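Local coordinates for protein pre-crRNA processing endonuclease (Streptococcus pyogenes serotype M1, PDB 3VZH) that probably processes precursor CRISPR RNA as a Cas5d endoribonuclease in the CRISPR-mediated defence of the bacterium against mobile genetic elements, at residues 44-49 against 97-102; 52-57 against 114-119. All blocks are in the same frame, centred on the assembly; numbering follows the deposited sequence.

Contact 1 of 2, residues 44-49 against 97-102; sequences GIVDAI and YLIKFH
V46 and F101 show how a branched aliphatic side chain on a helix settles on an aromatic ring carried by a sheet. The methyl CG1 of V46 lies over one face of the F101 ring, 3.9 Å from its centroid and only 14° off the ring normal, which makes this a CH-pi contact. It is displaced toward the rim, so its closest ring atom is F101 CD2, at 3.8 Å from V46 CG1. The phenyl group gets there through a first torsion of 69°, which sets CG between the backbone N and the carbonyl carbon and turns one ring face to V46.

Helix 39-49 packs here across one face of the antiparallel sheet to which strand 95-105 belongs, in a ferredoxin-like (RRM) arrangement of the kind found in Cas5 proteins. The axes of the short segments 44-49 and 97-102 pass 10.5 Å apart at a signed angle of -65°. Four side chains, I45, V46, I99 and F101, carry the contact.

The remaining contacts are purely aliphatic. V46 CG1 also meets I99 CG2 at 4.1 Å, so one methyl is shared between two alternate residues of the strand. One residue earlier on the helix, I45 turns CG2 anti to its amide nitrogen, and this branch meets I99 CD1, the end of the isoleucine chain, at 4.0 Å. All four touching residues are buried, and no hydrogen bond joins the two segments. V59 of the adjoining strand touches both V46 and I99, while M125 and I129 of helix 118-130 pack on F101.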
ATOM      1  N   GLY A  44      -2.238  -3.893  -3.113  1.00 24.06           N
ATOM      2  CA  GLY A  44      -3.507  -4.564  -2.961  1.00 23.65           C
ATOM      3  C   GLY A  44      -4.657  -3.710  -2.520  1.00 23.79           C
ATOM      4  O   GLY A  44      -5.751  -3.853  -3.056  1.00 23.63           O
ATOM      5  N   ILE A  45      -4.429  -2.878  -1.491  1.00 20.03           N
ATOM      6  CA  ILE A  45      -5.465  -2.033  -0.954  1.00 20.49           C
ATOM      7  C   ILE A  45      -5.885  -0.939  -1.949  1.00 20.71           C
ATOM      8  O   ILE A  45      -7.126  -0.768  -2.210  1.00 21.24           O
ATOM      9  CB  ILE A  45      -4.935  -1.414   0.339  1.00 22.13           C
ATOM     10  CG1 ILE A  45      -4.925  -2.526   1.478  1.00 21.38           C
ATOM     11  CG2 ILE A  45      -5.813  -0.269   0.771  1.00 20.01           C
ATOM     12  CD1 ILE A  45      -4.053  -2.101   2.701  1.00 25.06           C
ATOM     13  N   VAL A  46      -4.910  -0.284  -2.578  1.00 19.96           N
ATOM     14  CA  VAL A  46      -5.290   0.727  -3.576  1.00 20.03           C
ATOM     15  C   VAL A  46      -5.965   0.086  -4.778  1.00 19.90           C
ATOM     16  O   VAL A  46      -6.924   0.594  -5.286  1.00 20.75           O
ATOM     17  CB  VAL A  46      -4.120   1.711  -3.940  1.00 22.36           C
ATOM     18  CG1 VAL A  46      -3.620   2.382  -2.651  1.00 22.31           C
ATOM     19  CG2 VAL A  46      -3.003   1.001  -4.749  1.00 28.34           C
ATOM     20  N   ASP A  47      -5.513  -1.065  -5.251  1.00 20.77           N
ATOM     21  CA  ASP A  47      -6.272  -1.660  -6.311  1.00 21.13           C
ATOM     22  C   ASP A  47      -7.677  -2.133  -5.927  1.00 23.46           C
ATOM     23  O   ASP A  47      -8.535  -2.277  -6.808  1.00 24.22           O
ATOM     24  CB  ASP A  47      -5.526  -2.934  -6.790  1.00 20.51           C
ATOM     25  CG  ASP A  47      -4.205  -2.652  -7.486  1.00 21.74           C
ATOM     26  OD1 ASP A  47      -3.920  -1.504  -7.874  1.00 22.50           O
ATOM     27  OD2 ASP A  47      -3.487  -3.678  -7.745  1.00 22.99           O
ATOM     28  N   ALA A  48      -7.918  -2.452  -4.646  1.00 21.07           N
ATOM     29  CA  ALA A  48      -9.276  -2.782  -4.226  1.00 21.24           C
ATOM     30  C   ALA A  48     -10.118  -1.504  -4.233  1.00 21.07           C
ATOM     31  O   ALA A  48     -11.351  -1.578  -4.335  1.00 22.87           O
ATOM     32  CB  ALA A  48      -9.258  -3.376  -2.810  1.00 21.26           C
ATOM     33  N   ILE A  49      -9.491  -0.364  -4.056  1.00 21.91           N
ATOM     34  CA  ILE A  49     -10.302   0.863  -4.158  1.00 20.49           C
ATOM     35  C   ILE A  49     -10.832   1.084  -5.585  1.00 20.90           C
ATOM     36  O   ILE A  49     -12.062   1.251  -5.800  1.00 22.06           O
ATOM     37  CB  ILE A  49      -9.478   2.047  -3.684  1.00 20.47           C
ATOM     38  CG1 ILE A  49      -9.113   1.779  -2.209  1.00 21.60           C
ATOM     39  CG2 ILE A  49     -10.196   3.391  -3.928  1.00 21.58           C
ATOM     40  CD1 ILE A  49      -8.354   2.956  -1.573  1.00 21.73           C
ATOM     41  N   TYR A  97      -3.225   3.842   8.688  1.00 21.01           N
ATOM     42  CA  TYR A  97      -2.146   4.103   7.693  1.00 20.48           C
ATOM     43  C   TYR A  97      -2.704   5.108   6.735  1.00 19.56           C
ATOM     44  O   TYR A  97      -3.912   4.971   6.287  1.00 20.21           O
ATOM     45  CB  TYR A  97      -1.846   2.852   6.877  1.00 19.94           C
ATOM     46  CG  TYR A  97      -1.342   1.715   7.726  1.00 22.30           C
ATOM     47  CD1 TYR A  97      -0.148   1.838   8.445  1.00 20.40           C
ATOM     48  CD2 TYR A  97      -2.037   0.538   7.798  1.00 21.61           C
ATOM     49  CE1 TYR A  97       0.291   0.769   9.271  1.00 19.32           C
ATOM     50  CE2 TYR A  97      -1.609  -0.519   8.596  1.00 23.27           C
ATOM     51  CZ  TYR A  97      -0.430  -0.385   9.307  1.00 22.81           C
ATOM     52  OH  TYR A  97      -0.018  -1.450  10.088  1.00 23.02           O
ATOM     53  N   LEU A  98      -1.938   6.152   6.431  1.00 21.51           N
ATOM     54  CA  LEU A  98      -2.372   7.054   5.402  1.00 20.41           C
ATOM     55  C   LEU A  98      -1.491   6.723   4.189  1.00 22.31           C
ATOM     56  O   LEU A  98      -0.203   6.671   4.302  1.00 20.09           O
ATOM     57  CB  LEU A  98      -2.183   8.532   5.878  1.00 19.43           C
ATOM     58  CG  LEU A  98      -2.630   8.789   7.303  1.00 19.20           C
ATOM     59  CD1 LEU A  98      -2.398  10.282   7.531  1.00 19.44           C
ATOM     60  CD2 LEU A  98      -4.130   8.500   7.507  1.00 18.82           C
ATOM     61  N   ILE A  99      -2.106   6.526   3.016  1.00 21.70           N
ATOM     62  CA  ILE A  99      -1.375   6.085   1.844  1.00 20.48           C
ATOM     63  C   ILE A  99      -1.440   7.278   0.847  1.00 20.50           C
ATOM     64  O   ILE A  99      -2.528   7.800   0.576  1.00 20.65           O
ATOM     65  CB  ILE A  99      -2.063   4.852   1.190  1.00 20.71           C
ATOM     66  CG1 ILE A  99      -2.263   3.734   2.239  1.00 20.41           C
ATOM     67  CG2 ILE A  99      -1.226   4.286   0.027  1.00 19.93           C
ATOM     68  CD1 ILE A  99      -3.033   2.496   1.718  1.00 21.50           C
ATOM     69  N   LYS A 100      -0.307   7.578   0.253  1.00 19.42           N
ATOM     70  CA  LYS A 100      -0.176   8.527  -0.885  1.00 19.66           C
ATOM     71  C   LYS A 100       0.117   7.687  -2.122  1.00 20.85           C
ATOM     72  O   LYS A 100       1.022   6.849  -2.094  1.00 20.52           O
ATOM     73  CB  LYS A 100       0.968   9.476  -0.588  1.00 21.93           C
ATOM     74  CG  LYS A 100       1.244  10.444  -1.734  1.00 22.28           C
ATOM     75  CD  LYS A 100       2.459  11.348  -1.373  1.00 23.86           C
ATOM     76  CE  LYS A 100       2.728  12.344  -2.523  1.00 26.56           C
ATOM     77  NZ  LYS A 100       4.007  13.112  -2.265  1.00 30.93           N
ATOM     78  N   PHE A 101      -0.658   7.890  -3.200  1.00 20.46           N
ATOM     79  CA  PHE A 101      -0.443   7.077  -4.371  1.00 19.63           C
ATOM     80  C   PHE A 101      -0.883   7.857  -5.616  1.00 21.48           C
ATOM     81  O   PHE A 101      -1.561   8.885  -5.473  1.00 22.92           O
ATOM     82  CB  PHE A 101      -1.147   5.767  -4.263  1.00 21.21           C
ATOM     83  CG  PHE A 101      -2.675   5.842  -4.322  1.00 21.88           C
ATOM     84  CD1 PHE A 101      -3.366   5.516  -5.519  1.00 25.25           C
ATOM     85  CD2 PHE A 101      -3.380   6.134  -3.188  1.00 24.15           C
ATOM     86  CE1 PHE A 101      -4.801   5.558  -5.541  1.00 24.00           C
ATOM     87  CE2 PHE A 101      -4.786   6.186  -3.210  1.00 25.59           C
ATOM     88  CZ  PHE A 101      -5.479   5.862  -4.364  1.00 25.16           C
ATOM     89  N   HIS A 102      -0.543   7.353  -6.803  1.00 20.20           N
ATOM     90  CA  HIS A 102      -1.033   7.989  -8.048  1.00 21.66           C
ATOM     91  C   HIS A 102      -1.114   6.903  -9.027  1.00 22.35           C
ATOM     92  O   HIS A 102      -0.840   5.757  -8.661  1.00 21.19           O
ATOM     93  CB  HIS A 102      -0.089   9.119  -8.466  1.00 20.95           C
ATOM     94  CG  HIS A 102       1.297   8.637  -8.844  1.00 23.27           C
ATOM     95  ND1 HIS A 102       2.317   8.598  -7.967  1.00 24.25           N
ATOM     96  CD2 HIS A 102       1.816   8.207 -10.116  1.00 23.94           C
ATOM     97  CE1 HIS A 102       3.446   8.137  -8.607  1.00 26.35           C
ATOM     98  NE2 HIS A 102       3.132   7.919  -9.940  1.00 25.55           N
TER

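Contact 2 of 2, residues 52-57 against 114-119; sequences KPTFTN and SDRLPA
The T54 hydroxyl donates a hydrogen bond to D115: OG1 to OD2, 2.6 Å, a short bond that uses the anti lone pair of the carboxylate, on the side away from OD1. The two side chains cross at about a right angle. D115 places its carboxylate there by swinging CG anti to the backbone N (chi1 -162°). The methyl of T54 packs on R116, with T54 CG2 4.0 Å from R116 CG.

A second link runs through water. A water 2.9 Å from T54 O accepts a hydrogen bond from R116 NE, also at 2.9 Å, lying in the guanidinium plane at its edge. The arginine chain is extended from CG to NE, which carries the head group back to the threonine backbone.

The next shell fixes these groups. T54 sits within a type I beta turn, K52 to F55, that leads into strand 55-64, and its backbone is bonded to N106. R116 centres an inverse gamma turn just ahead of helix 118-130, and its NH1 forms a salt bridge with E107. OD1 of D115 pairs with K120, whereas D115 O accepts a bond from H121.

K52 adds a positive charge without direct pairing, its NZ 4.7 Å from D115 OD2. With both lysines and the threonine hydroxyl close by, the carboxylate of D115 would be expected to stay ionised.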
ATOM      1  N   LYS A  52      -8.247  -0.710 -12.890  1.00 21.59           N
ATOM      2  CA  LYS A  52      -8.530  -0.966 -14.333  1.00 24.26           C
ATOM      3  C   LYS A  52      -7.244  -1.420 -14.967  1.00 25.02           C
ATOM      4  O   LYS A  52      -6.172  -0.959 -14.550  1.00 26.21           O
ATOM      5  CB  LYS A  52      -9.047   0.318 -15.028  1.00 25.30           C
ATOM      6  CG  LYS A  52     -10.436   0.756 -14.655  1.00 27.51           C
ATOM      7  CD  LYS A  52     -11.503  -0.148 -15.132  1.00 28.74           C
ATOM      8  CE  LYS A  52     -11.904   0.258 -16.537  1.00 34.18           C
ATOM      9  NZ  LYS A  52     -12.865  -0.666 -17.176  1.00 35.25           N
ATOM     10  N   PRO A  53      -7.302  -2.328 -15.953  1.00 25.29           N
ATOM     11  CA  PRO A  53      -6.090  -2.754 -16.625  1.00 24.88           C
ATOM     12  C   PRO A  53      -5.487  -1.575 -17.420  1.00 25.23           C
ATOM     13  O   PRO A  53      -4.312  -1.597 -17.791  1.00 24.67           O
ATOM     14  CB  PRO A  53      -6.605  -3.841 -17.579  1.00 24.79           C
ATOM     15  CG  PRO A  53      -8.070  -3.534 -17.768  1.00 26.01           C
ATOM     16  CD  PRO A  53      -8.501  -3.017 -16.438  1.00 24.69           C
ATOM     17  N   THR A  54      -6.243  -0.499 -17.558  1.00 24.11           N
ATOM     18  CA  THR A  54      -5.758   0.668 -18.348  1.00 24.66           C
ATOM     19  C   THR A  54      -4.619   1.394 -17.638  1.00 25.61           C
ATOM     20  O   THR A  54      -3.743   1.958 -18.301  1.00 25.09           O
ATOM     21  CB  THR A  54      -6.891   1.702 -18.502  1.00 23.56           C
ATOM     22  OG1 THR A  54      -8.032   1.031 -19.077  1.00 25.64           O
ATOM     23  CG2 THR A  54      -6.509   2.755 -19.542  1.00 23.35           C
ATOM     24  N   PHE A  55      -4.667   1.399 -16.294  1.00 22.49           N
ATOM     25  CA  PHE A  55      -3.612   2.061 -15.545  1.00 22.40           C
ATOM     26  C   PHE A  55      -3.054   1.162 -14.417  1.00 23.37           C
ATOM     27  O   PHE A  55      -3.580   0.029 -14.139  1.00 24.58           O
ATOM     28  CB  PHE A  55      -4.156   3.425 -14.991  1.00 22.33           C
ATOM     29  CG  PHE A  55      -5.319   3.279 -13.985  1.00 23.34           C
ATOM     30  CD1 PHE A  55      -6.681   3.406 -14.433  1.00 23.89           C
ATOM     31  CD2 PHE A  55      -5.079   3.046 -12.603  1.00 22.94           C
ATOM     32  CE1 PHE A  55      -7.752   3.284 -13.519  1.00 21.76           C
ATOM     33  CE2 PHE A  55      -6.136   2.906 -11.690  1.00 22.75           C
ATOM     34  CZ  PHE A  55      -7.475   3.026 -12.159  1.00 21.67           C
ATOM     35  N   THR A  56      -1.933   1.624 -13.881  1.00 22.02           N
ATOM     36  CA  THR A  56      -1.255   0.952 -12.801  1.00 23.00           C
ATOM     37  C   THR A  56      -1.182   1.936 -11.624  1.00 22.93           C
ATOM     38  O   THR A  56      -0.573   3.012 -11.706  1.00 22.62           O
ATOM     39  CB  THR A  56       0.192   0.674 -13.206  1.00 25.86           C
ATOM     40  OG1 THR A  56       0.144  -0.157 -14.368  1.00 25.52           O
ATOM     41  CG2 THR A  56       0.979  -0.032 -11.994  1.00 25.40           C
ATOM     42  N   ASN A  57      -1.693   1.488 -10.465  1.00 21.09           N
ATOM     43  CA  ASN A  57      -1.539   2.323  -9.254  1.00 21.50           C
ATOM     44  C   ASN A  57      -0.098   2.176  -8.696  1.00 19.92           C
ATOM     45  O   ASN A  57       0.428   1.039  -8.620  1.00 22.73           O
ATOM     46  CB  ASN A  57      -2.525   1.791  -8.203  1.00 21.08           C
ATOM     47  CG  ASN A  57      -3.956   2.162  -8.547  1.00 23.30           C
ATOM     48  OD1 ASN A  57      -4.241   3.320  -8.925  1.00 23.81           O
ATOM     49  ND2 ASN A  57      -4.862   1.229  -8.368  1.00 23.79           N
ATOM     50  N   SER A 114      -7.440   3.706 -26.079  1.00 33.80           N
ATOM     51  CA  SER A 114      -8.651   4.591 -26.177  1.00 37.23           C
ATOM     52  C   SER A 114      -9.307   4.912 -24.840  1.00 34.80           C
ATOM     53  O   SER A 114     -10.043   5.913 -24.698  1.00 32.94           O
ATOM     54  CB  SER A 114      -9.675   4.001 -27.178  1.00 38.32           C
ATOM     55  OG  SER A 114     -10.247   2.824 -26.630  1.00 37.50           O
ATOM     56  N   ASP A 115      -8.936   4.103 -23.824  1.00 34.02           N
ATOM     57  CA  ASP A 115      -9.438   4.282 -22.450  1.00 32.52           C
ATOM     58  C   ASP A 115      -8.483   5.130 -21.594  1.00 30.66           C
ATOM     59  O   ASP A 115      -8.728   5.288 -20.381  1.00 26.83           O
ATOM     60  CB  ASP A 115      -9.639   2.949 -21.739  1.00 29.30           C
ATOM     61  CG  ASP A 115     -10.554   3.070 -20.507  1.00 32.15           C
ATOM     62  OD1 ASP A 115     -11.593   3.781 -20.571  1.00 34.63           O
ATOM     63  OD2 ASP A 115     -10.199   2.509 -19.443  1.00 29.32           O
ATOM     64  N   ARG A 116      -7.385   5.599 -22.215  1.00 29.77           N
ATOM     65  CA  ARG A 116      -6.419   6.445 -21.428  1.00 29.64           C
ATOM     66  C   ARG A 116      -6.952   7.857 -21.258  1.00 32.37           C
ATOM     67  O   ARG A 116      -6.460   8.827 -21.905  1.00 33.59           O
ATOM     68  CB  ARG A 116      -4.998   6.460 -22.042  1.00 30.10           C
ATOM     69  CG  ARG A 116      -4.351   5.099 -22.010  1.00 28.29           C
ATOM     70  CD  ARG A 116      -2.957   5.080 -22.573  1.00 29.13           C
ATOM     71  NE  ARG A 116      -2.407   3.739 -22.447  1.00 28.46           N
ATOM     72  CZ  ARG A 116      -1.125   3.419 -22.619  1.00 29.65           C
ATOM     73  NH1 ARG A 116      -0.273   4.339 -23.070  1.00 32.46           N
ATOM     74  NH2 ARG A 116      -0.715   2.174 -22.426  1.00 27.70           N
ATOM     75  N   LEU A 117      -7.955   7.994 -20.400  1.00 30.76           N
ATOM     76  CA  LEU A 117      -8.722   9.233 -20.246  1.00 30.48           C
ATOM     77  C   LEU A 117      -8.521   9.740 -18.845  1.00 29.56           C
ATOM     78  O   LEU A 117      -9.162   9.238 -17.908  1.00 28.15           O
ATOM     79  CB  LEU A 117     -10.205   8.918 -20.513  1.00 30.80           C
ATOM     80  CG  LEU A 117     -10.453   8.268 -21.904  1.00 33.82           C
ATOM     81  CD1 LEU A 117     -11.752   7.437 -22.015  1.00 34.39           C
ATOM     82  CD2 LEU A 117     -10.390   9.335 -22.997  1.00 37.14           C
ATOM     83  N   PRO A 118      -7.630  10.701 -18.666  1.00 30.89           N
ATOM     84  CA  PRO A 118      -7.249  11.082 -17.330  1.00 30.91           C
ATOM     85  C   PRO A 118      -8.422  11.653 -16.505  1.00 31.83           C
ATOM     86  O   PRO A 118      -8.549  11.273 -15.339  1.00 29.67           O
ATOM     87  CB  PRO A 118      -6.150  12.167 -17.537  1.00 33.10           C
ATOM     88  CG  PRO A 118      -6.028  12.368 -18.986  1.00 35.66           C
ATOM     89  CD  PRO A 118      -6.764  11.303 -19.711  1.00 33.95           C
ATOM     90  N   ALA A 119      -9.305  12.481 -17.100  1.00 30.96           N
ATOM     91  CA  ALA A 119     -10.396  13.067 -16.294  1.00 30.61           C
ATOM     92  C   ALA A 119     -11.351  11.984 -15.838  1.00 32.80           C
ATOM     93  O   ALA A 119     -11.852  12.041 -14.705  1.00 33.84           O
ATOM     94  CB  ALA A 119     -11.145  14.163 -17.068  1.00 33.58           C
TER
HETATM   95  O   HOH W   1      -3.296   1.353 -21.079  1.00 29.88           O

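How the contacts relate
The two contacts lie about 16 Å apart between centres, contact 1 about 5 Å and contact 2 about 19 Å from the centre of the molecule. Their segments alternate in sequence: helix 39-49 runs on through a turn into strand 55-64, and strand 95-105 is followed by helix 118-130. Because 55-64 and 95-105 are antiparallel neighbours in one sheet, both contacts are tied to the same strand pair. N57 bridges them directly, its ND2 probably hydrogen-bonded to D47 OD1 at 2.9 Å and its CB packed on V46. Thus helix-on-sheet packing in the interior and a polar join between connecting turns nearer the surface belong to one Cas5-family unit.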